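PDB 2YG9: DNA-3-methyladenine glycosidase II, putative from Deinococcus radiodurans, which belongs to the HhH-GPD superfamily of base excision DNA repair proteins and, as modelled, is built of helices and loops without strands. Local coordinates for residues 62-72 with 115-126; 136-145 with 159-169. All coordinates share one frame; numbering follows the deposited sequence. Where two conformers were deposited one is given.

Contact 1. Residues 62-72 with 115-126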
loop_
_atom_site.group_PDB
_atom_site.type_symbol
_atom_site.label_atom_id
_atom_site.label_comp_id
_atom_site.label_asym_id
_atom_site.label_seq_id
_atom_site.Cartn_x
_atom_site.Cartn_y
_atom_site.Cartn_z
ATOM N N PHE A 62 -4.442 6.894 9.599
ATOM C CA PHE A 62 -5.710 6.279 9.955
ATOM C C PHE A 62 -6.761 6.413 8.841
ATOM O O PHE A 62 -7.305 5.430 8.369
ATOM C CB PHE A 62 -6.257 6.787 11.293
ATOM C CG PHE A 62 -7.565 6.176 11.637
ATOM C CD1 PHE A 62 -7.611 4.888 12.110
ATOM C CD2 PHE A 62 -8.758 6.841 11.370
ATOM C CE1 PHE A 62 -8.831 4.277 12.395
ATOM C CE2 PHE A 62 -9.986 6.257 11.661
ATOM C CZ PHE A 62 -10.020 4.952 12.152
ATOM N N GLY A 63 -7.033 7.638 8.427
ATOM C CA GLY A 63 -7.937 7.920 7.344
ATOM C C GLY A 63 -7.552 7.212 6.053
ATOM O O GLY A 63 -8.419 6.687 5.373
ATOM N N ARG A 64 -6.259 7.191 5.703
ATOM C CA ARG A 64 -5.844 6.458 4.507
ATOM C C ARG A 64 -6.053 4.963 4.629
ATOM O O ARG A 64 -6.378 4.324 3.626
ATOM C CB ARG A 64 -4.409 6.729 4.117
ATOM C CG ARG A 64 -4.168 8.127 3.463
ATOM C CD ARG A 64 -4.767 8.245 2.069
ATOM N NE ARG A 64 -4.131 7.313 1.131
ATOM C CZ ARG A 64 -2.922 7.482 0.580
ATOM N NH1 ARG A 64 -2.201 8.555 0.817
ATOM N NH2 ARG A 64 -2.440 6.561 -0.234
ATOM N N LEU A 65 -5.871 4.435 5.838
ATOM C CA LEU A 65 -6.171 3.033 6.125
ATOM C C LEU A 65 -7.643 2.764 5.854
ATOM O O LEU A 65 -7.979 1.812 5.144
ATOM C CB LEU A 65 -5.774 2.603 7.543
ATOM C CG LEU A 65 -6.015 1.087 7.780
ATOM C CD1 LEU A 65 -5.285 0.201 6.757
ATOM C CD2 LEU A 65 -5.654 0.752 9.190
ATOM N N VAL A 66 -8.500 3.622 6.387
ATOM C CA VAL A 66 -9.946 3.479 6.244
ATOM C C VAL A 66 -10.335 3.610 4.776
ATOM O O VAL A 66 -11.110 2.808 4.291
ATOM C CB VAL A 66 -10.730 4.504 7.122
ATOM C CG1 VAL A 66 -12.203 4.553 6.692
ATOM C CG2 VAL A 66 -10.582 4.160 8.597
ATOM N N ARG A 67 -9.716 4.560 4.057
ATOM C CA ARG A 67 -9.959 4.695 2.602
ATOM C C ARG A 67 -9.631 3.397 1.855
ATOM O O ARG A 67 -10.406 2.951 1.034
ATOM C CB ARG A 67 -9.135 5.832 1.973
ATOM C CG ARG A 67 -9.618 6.198 0.562
ATOM C CD ARG A 67 -8.672 7.133 -0.133
ATOM N NE ARG A 67 -8.840 8.522 0.298
ATOM C CZ ARG A 67 -9.712 9.392 -0.231
ATOM N NH1 ARG A 67 -10.568 9.042 -1.198
ATOM N NH2 ARG A 67 -9.752 10.638 0.239
ATOM N N SER A 68 -8.479 2.823 2.168
ATOM C CA SER A 68 -8.006 1.610 1.504
ATOM C C SER A 68 -9.017 0.464 1.707
ATOM O O SER A 68 -9.480 -0.172 0.740
ATOM C CB SER A 68 -6.614 1.245 2.047
ATOM O OG SER A 68 -6.281 -0.106 1.744
ATOM N N VAL A 69 -9.384 0.252 2.969
ATOM C CA VAL A 69 -10.294 -0.806 3.356
ATOM C C VAL A 69 -11.650 -0.636 2.664
ATOM O O VAL A 69 -12.168 -1.558 2.029
ATOM C CB VAL A 69 -10.470 -0.834 4.898
ATOM C CG1 VAL A 69 -11.604 -1.753 5.320
ATOM C CG2 VAL A 69 -9.158 -1.235 5.556
ATOM N N ALA A 70 -12.210 0.549 2.802
ATOM C CA ALA A 70 -13.503 0.879 2.212
ATOM C C ALA A 70 -13.550 0.705 0.711
ATOM O O ALA A 70 -14.554 0.246 0.192
ATOM C CB ALA A 70 -13.903 2.282 2.576
ATOM N N GLY A 71 -12.470 1.067 0.023
ATOM C CA GLY A 71 -12.405 0.970 -1.415
ATOM C C GLY A 71 -12.166 -0.405 -2.026
ATOM O O GLY A 71 -12.295 -0.531 -3.220
ATOM N N GLN A 72 -11.807 -1.413 -1.220
ATOM C CA GLN A 72 -11.390 -2.728 -1.731
ATOM C C GLN A 72 -12.479 -3.405 -2.557
ATOM O O GLN A 72 -13.624 -3.447 -2.150
ATOM C CB GLN A 72 -10.906 -3.650 -0.585
ATOM C CG GLN A 72 -9.466 -3.379 -0.172
ATOM C CD GLN A 72 -9.000 -4.140 1.090
ATOM O OE1 GLN A 72 -9.792 -4.771 1.789
ATOM N NE2 GLN A 72 -7.695 -4.085 1.364
ATOM N N LYS A 115 -15.918 -5.114 6.029
ATOM C CA LYS A 115 -15.313 -3.784 6.087
ATOM C C LYS A 115 -15.771 -3.006 7.299
ATOM O O LYS A 115 -14.952 -2.395 7.946
ATOM C CB LYS A 115 -15.588 -2.978 4.806
ATOM C CG LYS A 115 -14.832 -3.437 3.595
ATOM C CD LYS A 115 -15.434 -2.824 2.348
ATOM C CE LYS A 115 -14.681 -3.156 1.027
ATOM N NZ LYS A 115 -15.252 -2.354 -0.098
ATOM N N VAL A 116 -17.057 -3.107 7.681
ATOM C CA VAL A 116 -17.530 -2.531 8.966
ATOM C C VAL A 116 -16.677 -2.967 10.146
ATOM O O VAL A 116 -16.234 -2.161 10.961
ATOM C CB VAL A 116 -19.052 -2.846 9.247
ATOM C CG1 VAL A 116 -19.469 -2.419 10.674
ATOM C CG2 VAL A 116 -19.911 -2.167 8.211
ATOM N N ARG A 117 -16.419 -4.256 10.216
ATOM C CA ARG A 117 -15.685 -4.873 11.301
ATOM C C ARG A 117 -14.239 -4.420 11.324
ATOM O O ARG A 117 -13.673 -4.113 12.390
ATOM C CB ARG A 117 -15.734 -6.397 11.159
ATOM C CG ARG A 117 -14.817 -7.158 12.104
ATOM C CD ARG A 117 -15.025 -8.692 12.004
ATOM N NE ARG A 117 -16.359 -9.091 12.470
ATOM C CZ ARG A 117 -16.762 -9.129 13.742
ATOM N NH1 ARG A 117 -15.936 -8.759 14.726
ATOM N NH2 ARG A 117 -18.010 -9.534 14.039
ATOM N N THR A 118 -13.638 -4.421 10.156
ATOM C CA THR A 118 -12.253 -3.934 9.985
ATOM C C THR A 118 -12.116 -2.484 10.401
ATOM O O THR A 118 -11.266 -2.133 11.203
ATOM C CB THR A 118 -11.820 -4.086 8.502
ATOM O OG1 THR A 118 -11.823 -5.473 8.156
ATOM C CG2 THR A 118 -10.450 -3.482 8.270
ATOM N N VAL A 119 -12.977 -1.627 9.863
ATOM C CA VAL A 119 -13.029 -0.209 10.266
ATOM C C VAL A 119 -13.294 0.006 11.762
ATOM O O VAL A 119 -12.604 0.818 12.405
ATOM C CB VAL A 119 -14.045 0.623 9.413
ATOM C CG1 VAL A 119 -14.084 2.052 9.917
ATOM C CG2 VAL A 119 -13.663 0.616 7.913
ATOM N N GLN A 120 -14.258 -0.713 12.345
ATOM C CA GLN A 120 -14.431 -0.657 13.778
ATOM C C GLN A 120 -13.208 -1.101 14.540
ATOM O O GLN A 120 -12.859 -0.524 15.564
ATOM C CB GLN A 120 -15.646 -1.437 14.216
ATOM C CG GLN A 120 -16.948 -0.803 13.660
ATOM C CD GLN A 120 -18.164 -1.632 13.933
ATOM O OE1 GLN A 120 -18.097 -2.865 13.981
ATOM N NE2 GLN A 120 -19.278 -0.953 14.214
ATOM N N ALA A 121 -12.563 -2.152 14.028
ATOM C CA ALA A 121 -11.413 -2.734 14.683
ATOM C C ALA A 121 -10.251 -1.758 14.679
ATOM O O ALA A 121 -9.549 -1.614 15.697
ATOM C CB ALA A 121 -11.048 -4.061 14.019
ATOM N N ALA A 122 -10.049 -1.096 13.542
ATOM C CA ALA A 122 -8.966 -0.088 13.359
ATOM C C ALA A 122 -9.216 1.133 14.240
ATOM O O ALA A 122 -8.287 1.622 14.883
ATOM C CB ALA A 122 -8.858 0.324 11.883
ATOM N N ALA A 123 -10.465 1.627 14.295
ATOM C CA ALA A 123 -10.781 2.765 15.200
ATOM C C ALA A 123 -10.487 2.386 16.667
ATOM O O ALA A 123 -9.919 3.159 17.395
ATOM C CB ALA A 123 -12.229 3.228 15.039
ATOM N N ALA A 124 -10.892 1.184 17.071
ATOM C CA ALA A 124 -10.734 0.680 18.432
ATOM C C ALA A 124 -9.282 0.539 18.769
ATOM O O ALA A 124 -8.874 0.890 19.855
ATOM C CB ALA A 124 -11.491 -0.684 18.611
ATOM N N ALA A 125 -8.475 0.146 17.794
ATOM C CA ALA A 125 -7.043 -0.031 17.994
ATOM C C ALA A 125 -6.352 1.328 18.192
ATOM O O ALA A 125 -5.421 1.447 18.995
ATOM C CB ALA A 125 -6.440 -0.842 16.812
ATOM N N ALA A 126 -6.850 2.343 17.503
ATOM C CA ALA A 126 -6.344 3.711 17.621
ATOM C C ALA A 126 -6.687 4.309 19.001
ATOM O O ALA A 126 -5.819 4.893 19.653
ATOM C CB ALA A 126 -6.888 4.578 16.475
#
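K115 reaches across to the carbonyls of A70 and Q72 at the C-terminal end of helix 61-71, while at the other end of the contact F62 packs on A122 and A123 in the alanine-rich part of helix 113-127. The two helices form an antiparallel pair in the all-helical HhH-GPD fold. The two short axes come within 9.7 Å of each other at 170°, so the packing repeats turn by turn: A70 lies opposite K115, V66 opposite V119 and F62 opposite A122.

From CB outward, K115 runs along the end of helix 61-71. K115 CB lies 4.2 Å from V69 CG1. With CG beside the backbone N (chi1 -72°) and the rest of the chain extended, the methylenes run past the V69 carbonyl: K115 CD is 3.5 Å from V69 O and K115 CE 3.1 Å from the same oxygen. The ammonium group then reaches two carbonyls. K115 NZ donates to A70 O at 2.7 Å, coming from 51° above that carbonyl plane, and to Q72 O at 2.8 Å, here in the carbonyl plane and on a lone pair. A positive charge at this helix end probably offsets some of the negative potential of its last carbonyls.

Inward from the lysine, V69 CG1 presses on T118 CG2 at 3.6 Å, and V119 CG2 closes on the same valine methyl. T118 turns its hydroxyl to other work, hydrogen-bonding P152 O and A114 O. V66 does double duty: CG2 touches V119 CG1 and also lies over one face of the F62 ring, near its rim. F133 meets that ring edge-to-face. Small alanine side chains let the ring come close to the facing backbone, its edge turned to the A122-A123 peptide, with F62 CE1 3.6 Å from A123 N.

Contact 2. Residues 136-145 with 159-169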
loop_
_atom_site.group_PDB
_atom_site.type_symbol
_atom_site.label_atom_id
_atom_site.label_comp_id
_atom_site.label_asym_id
_atom_site.label_seq_id
_atom_site.Cartn_x
_atom_site.Cartn_y
_atom_site.Cartn_z
ATOM N N LEU A 136 3.869 6.549 13.542
ATOM C CA LEU A 136 4.374 5.371 12.783
ATOM C C LEU A 136 5.762 5.597 12.202
ATOM O O LEU A 136 6.512 4.637 11.941
ATOM C CB LEU A 136 3.419 4.993 11.649
ATOM C CG LEU A 136 2.000 4.542 12.077
ATOM C CD1 LEU A 136 1.071 4.498 10.896
ATOM C CD2 LEU A 136 2.015 3.199 12.817
ATOM N N SER A 137 6.104 6.875 12.028
ATOM C CA SER A 137 7.309 7.283 11.304
ATOM C C SER A 137 8.536 6.615 11.807
ATOM O O SER A 137 9.489 6.460 11.055
ATOM C CB SER A 137 7.559 8.799 11.440
ATOM O OG SER A 137 7.054 9.450 10.308
ATOM N N GLY A 138 8.540 6.303 13.095
ATOM C CA GLY A 138 9.696 5.704 13.734
ATOM C C GLY A 138 9.670 4.195 13.824
ATOM O O GLY A 138 10.658 3.600 14.227
ATOM N N GLN A 139 8.562 3.566 13.426
ATOM C CA GLN A 139 8.424 2.105 13.536
ATOM C C GLN A 139 8.975 1.377 12.312
ATOM O O GLN A 139 8.649 1.749 11.191
ATOM C CB GLN A 139 6.958 1.737 13.714
ATOM C CG GLN A 139 6.310 2.346 14.954
ATOM C CD GLN A 139 6.302 1.379 16.114
ATOM O OE1 GLN A 139 7.176 1.430 17.000
ATOM N NE2 GLN A 139 5.335 0.455 16.102
ATOM N N PRO A 140 9.812 0.342 12.509
ATOM C CA PRO A 140 10.223 -0.495 11.376
ATOM C C PRO A 140 9.038 -1.107 10.658
ATOM O O PRO A 140 8.033 -1.433 11.303
ATOM C CB PRO A 140 11.033 -1.620 12.038
ATOM C CG PRO A 140 11.514 -1.074 13.269
ATOM C CD PRO A 140 10.444 -0.120 13.755
ATOM N N ASP A 141 9.183 -1.291 9.347
ATOM C CA ASP A 141 8.142 -1.861 8.465
ATOM C C ASP A 141 7.450 -3.060 9.112
ATOM O O ASP A 141 6.221 -3.141 9.203
ATOM C CB ASP A 141 8.729 -2.357 7.142
ATOM C CG ASP A 141 9.197 -1.263 6.233
ATOM O OD1 ASP A 141 9.274 -0.094 6.630
ATOM O OD2 ASP A 141 9.526 -1.596 5.069
ATOM N N GLU A 142 8.251 -4.013 9.551
ATOM C CA GLU A 142 7.700 -5.263 10.081
ATOM C C GLU A 142 6.847 -5.127 11.338
ATOM O O GLU A 142 5.909 -5.899 11.562
ATOM C CB GLU A 142 8.840 -6.260 10.292
ATOM C CG GLU A 142 9.337 -6.830 8.940
ATOM C CD GLU A 142 8.274 -7.658 8.241
ATOM O OE1 GLU A 142 7.680 -8.546 8.866
ATOM O OE2 GLU A 142 8.038 -7.443 7.047
ATOM N N LEU A 143 7.199 -4.163 12.174
ATOM C CA LEU A 143 6.423 -3.891 13.377
ATOM C C LEU A 143 5.076 -3.240 13.029
ATOM O O LEU A 143 4.057 -3.575 13.632
ATOM C CB LEU A 143 7.178 -2.997 14.357
ATOM C CG LEU A 143 8.491 -3.470 15.009
ATOM C CD1 LEU A 143 8.894 -2.463 16.088
ATOM C CD2 LEU A 143 8.494 -4.897 15.633
ATOM N N VAL A 144 5.072 -2.304 12.068
ATOM C CA VAL A 144 3.812 -1.740 11.561
ATOM C C VAL A 144 2.948 -2.849 10.938
ATOM O O VAL A 144 1.750 -2.980 11.210
ATOM C CB VAL A 144 4.069 -0.588 10.563
ATOM C CG1 VAL A 144 2.721 0.013 9.994
ATOM C CG2 VAL A 144 4.961 0.502 11.231
ATOM N N ILE A 145 3.575 -3.654 10.099
ATOM C CA ILE A 145 2.908 -4.784 9.457
ATOM C C ILE A 145 2.249 -5.687 10.482
ATOM O O ILE A 145 1.053 -5.970 10.371
ATOM C CB ILE A 145 3.846 -5.567 8.481
ATOM C CG1 ILE A 145 4.174 -4.655 7.280
ATOM C CG2 ILE A 145 3.145 -6.886 8.008
ATOM C CD1 ILE A 145 5.407 -5.066 6.429
ATOM N N ALA A 159 -1.475 -4.563 4.551
ATOM C CA ALA A 159 -0.508 -3.837 5.401
ATOM C C ALA A 159 0.657 -3.299 4.587
ATOM O O ALA A 159 1.032 -2.135 4.707
ATOM C CB ALA A 159 -0.017 -4.751 6.550
ATOM N N GLU A 160 1.168 -4.127 3.683
ATOM C CA GLU A 160 2.301 -3.785 2.816
ATOM C C GLU A 160 1.960 -2.749 1.764
ATOM O O GLU A 160 2.765 -1.876 1.471
ATOM C CB GLU A 160 2.807 -5.057 2.130
ATOM C CG GLU A 160 3.522 -5.998 3.064
ATOM C CD GLU A 160 4.005 -7.309 2.406
ATOM O OE1 GLU A 160 3.317 -7.823 1.485
ATOM O OE2 GLU A 160 5.074 -7.841 2.836
ATOM N N MET A 161 0.756 -2.835 1.206
ATOM C CA MET A 161 0.279 -1.842 0.266
ATOM C C MET A 161 0.127 -0.483 0.979
ATOM O O MET A 161 0.332 0.583 0.398
ATOM C CB MET A 161 -1.080 -2.272 -0.299
ATOM C CG MET A 161 -1.072 -3.411 -1.324
ATOM S SD MET A 161 0.134 -3.202 -2.634
ATOM C CE MET A 161 1.501 -4.159 -2.050
ATOM N N PHE A 162 -0.312 -0.540 2.220
ATOM C CA PHE A 162 -0.462 0.660 3.059
ATOM C C PHE A 162 0.892 1.363 3.351
ATOM O O PHE A 162 1.053 2.588 3.232
ATOM C CB PHE A 162 -1.209 0.273 4.344
ATOM C CG PHE A 162 -1.378 1.403 5.333
ATOM C CD1 PHE A 162 -2.297 2.406 5.106
ATOM C CD2 PHE A 162 -0.591 1.470 6.455
ATOM C CE1 PHE A 162 -2.426 3.472 6.016
ATOM C CE2 PHE A 162 -0.732 2.505 7.371
ATOM C CZ PHE A 162 -1.661 3.475 7.167
ATOM N N LEU A 163 1.871 0.579 3.725
ATOM C CA LEU A 163 3.232 1.085 3.862
ATOM C C LEU A 163 3.738 1.729 2.581
ATOM O O LEU A 163 4.287 2.856 2.621
ATOM C CB LEU A 163 4.187 -0.061 4.262
ATOM C CG LEU A 163 4.452 -0.308 5.748
ATOM C CD1 LEU A 163 3.186 -0.519 6.514
ATOM C CD2 LEU A 163 5.371 -1.520 5.864
ATOM N N LEU A 164 3.545 1.040 1.448
ATOM C CA LEU A 164 4.076 1.511 0.180
ATOM C C LEU A 164 3.344 2.752 -0.323
ATOM O O LEU A 164 3.971 3.783 -0.614
ATOM C CB LEU A 164 4.077 0.388 -0.854
ATOM C CG LEU A 164 4.850 0.522 -2.179
ATOM C CD1 LEU A 164 4.969 -0.913 -2.751
ATOM C CD2 LEU A 164 4.183 1.470 -3.215
ATOM N N PHE A 165 2.016 2.672 -0.396
ATOM C CA PHE A 165 1.248 3.734 -0.965
ATOM C C PHE A 165 0.825 4.824 0.014
ATOM O O PHE A 165 0.782 5.981 -0.400
ATOM C CB PHE A 165 0.034 3.227 -1.721
ATOM C CG PHE A 165 0.369 2.492 -2.966
ATOM C CD1 PHE A 165 0.749 3.182 -4.116
ATOM C CD2 PHE A 165 0.326 1.119 -3.003
ATOM C CE1 PHE A 165 1.042 2.491 -5.294
ATOM C CE2 PHE A 165 0.610 0.437 -4.173
ATOM C CZ PHE A 165 0.988 1.121 -5.301
ATOM N N ALA A 166 0.501 4.506 1.260
ATOM C CA ALA A 166 0.035 5.577 2.195
ATOM C C ALA A 166 1.218 6.227 2.899
ATOM O O ALA A 166 1.369 7.469 2.919
ATOM C CB ALA A 166 -0.977 5.040 3.231
ATOM N N LEU A 167 2.085 5.396 3.441
ATOM C CA LEU A 167 3.197 5.871 4.230
ATOM C C LEU A 167 4.401 6.194 3.334
ATOM O O LEU A 167 5.364 6.773 3.820
ATOM C CB LEU A 167 3.571 4.851 5.313
ATOM C CG LEU A 167 2.435 4.413 6.253
ATOM C CD1 LEU A 167 2.937 3.600 7.427
ATOM C CD2 LEU A 167 1.568 5.612 6.686
ATOM N N ALA A 168 4.316 5.854 2.039
ATOM C CA ALA A 168 5.439 6.065 1.072
ATOM C C ALA A 168 6.785 5.495 1.519
ATOM O O ALA A 168 7.870 6.030 1.226
ATOM C CB ALA A 168 5.559 7.551 0.705
ATOM N N ARG A 169 6.737 4.351 2.180
ATOM C CA ARG A 169 7.969 3.685 2.524
ATOM C C ARG A 169 8.641 3.136 1.278
ATOM O O ARG A 169 7.955 2.633 0.399
ATOM C CB ARG A 169 7.712 2.608 3.519
ATOM C CG ARG A 169 7.059 3.147 4.728
ATOM C CD ARG A 169 7.643 2.607 5.904
ATOM N NE ARG A 169 7.139 3.243 7.136
ATOM C CZ ARG A 169 7.369 2.744 8.352
ATOM N NH1 ARG A 169 8.011 1.588 8.479
ATOM N NH2 ARG A 169 6.909 3.363 9.430
#
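R169 reaches back to the start of helix 141-149, where its guanidinium meets Q139 in the preceding turn and D141 in the first turn of the helix. Helices 141-149 and 156-166 form the helix-hairpin-helix motif that names the family, and their short axes cross at 126°. The grip on Q139 is end-on: R169 NH1 and NH2 donate to Q139 O at 2.8 and 3.0 Å. R169 NH1 also makes a salt bridge to D141 OD1 at 2.8 Å, straighter than the other two bonds (159° at the hydrogen) and approaching on the anti side of the carboxylate.

Packing is equally close round L163, whose methyls divide the work: L163 CD1 lies 3.6 Å from V144 CG1, and L163 CD2 meets I145 CD1, also at 3.6 Å. With I145 CG1 beside the backbone N (chi1 -67°), the other branch lies anti to that N and I145 CG2 comes 4.1 Å from A159 CB. The loose side is the turn's outer corner, where exposed S137 barely touches the other segment.

R156, at the start of helix 156-166, makes salt bridges to E142 and E160, and E160 also hydrogen-bonds S174. L136 and F162 lean on P61 of helix 61-71, whereas L164 faces helix 204-219.

How the contacts relate
From the N terminus, helix 61-71 comes first. The chain then runs through helices 76-87, 95-98 and 103-108 before helix 113-127 returns and closes contact 1 over 42 intervening residues. Helix 141-149 is next, and contact 2 closes a much shorter excursion of 13 residues through the hairpin. The two are in series, neither nesting nor crossing, with centres about 15 Å apart. Helix 61-71 joins them: it packs on helix 113-127 on one side and meets helix 156-166 on another, where the L65 backbone N lies 3.6 Å from F162 CE1 and R64 NH2 makes a weak, probable hydrogen bond to F165 O.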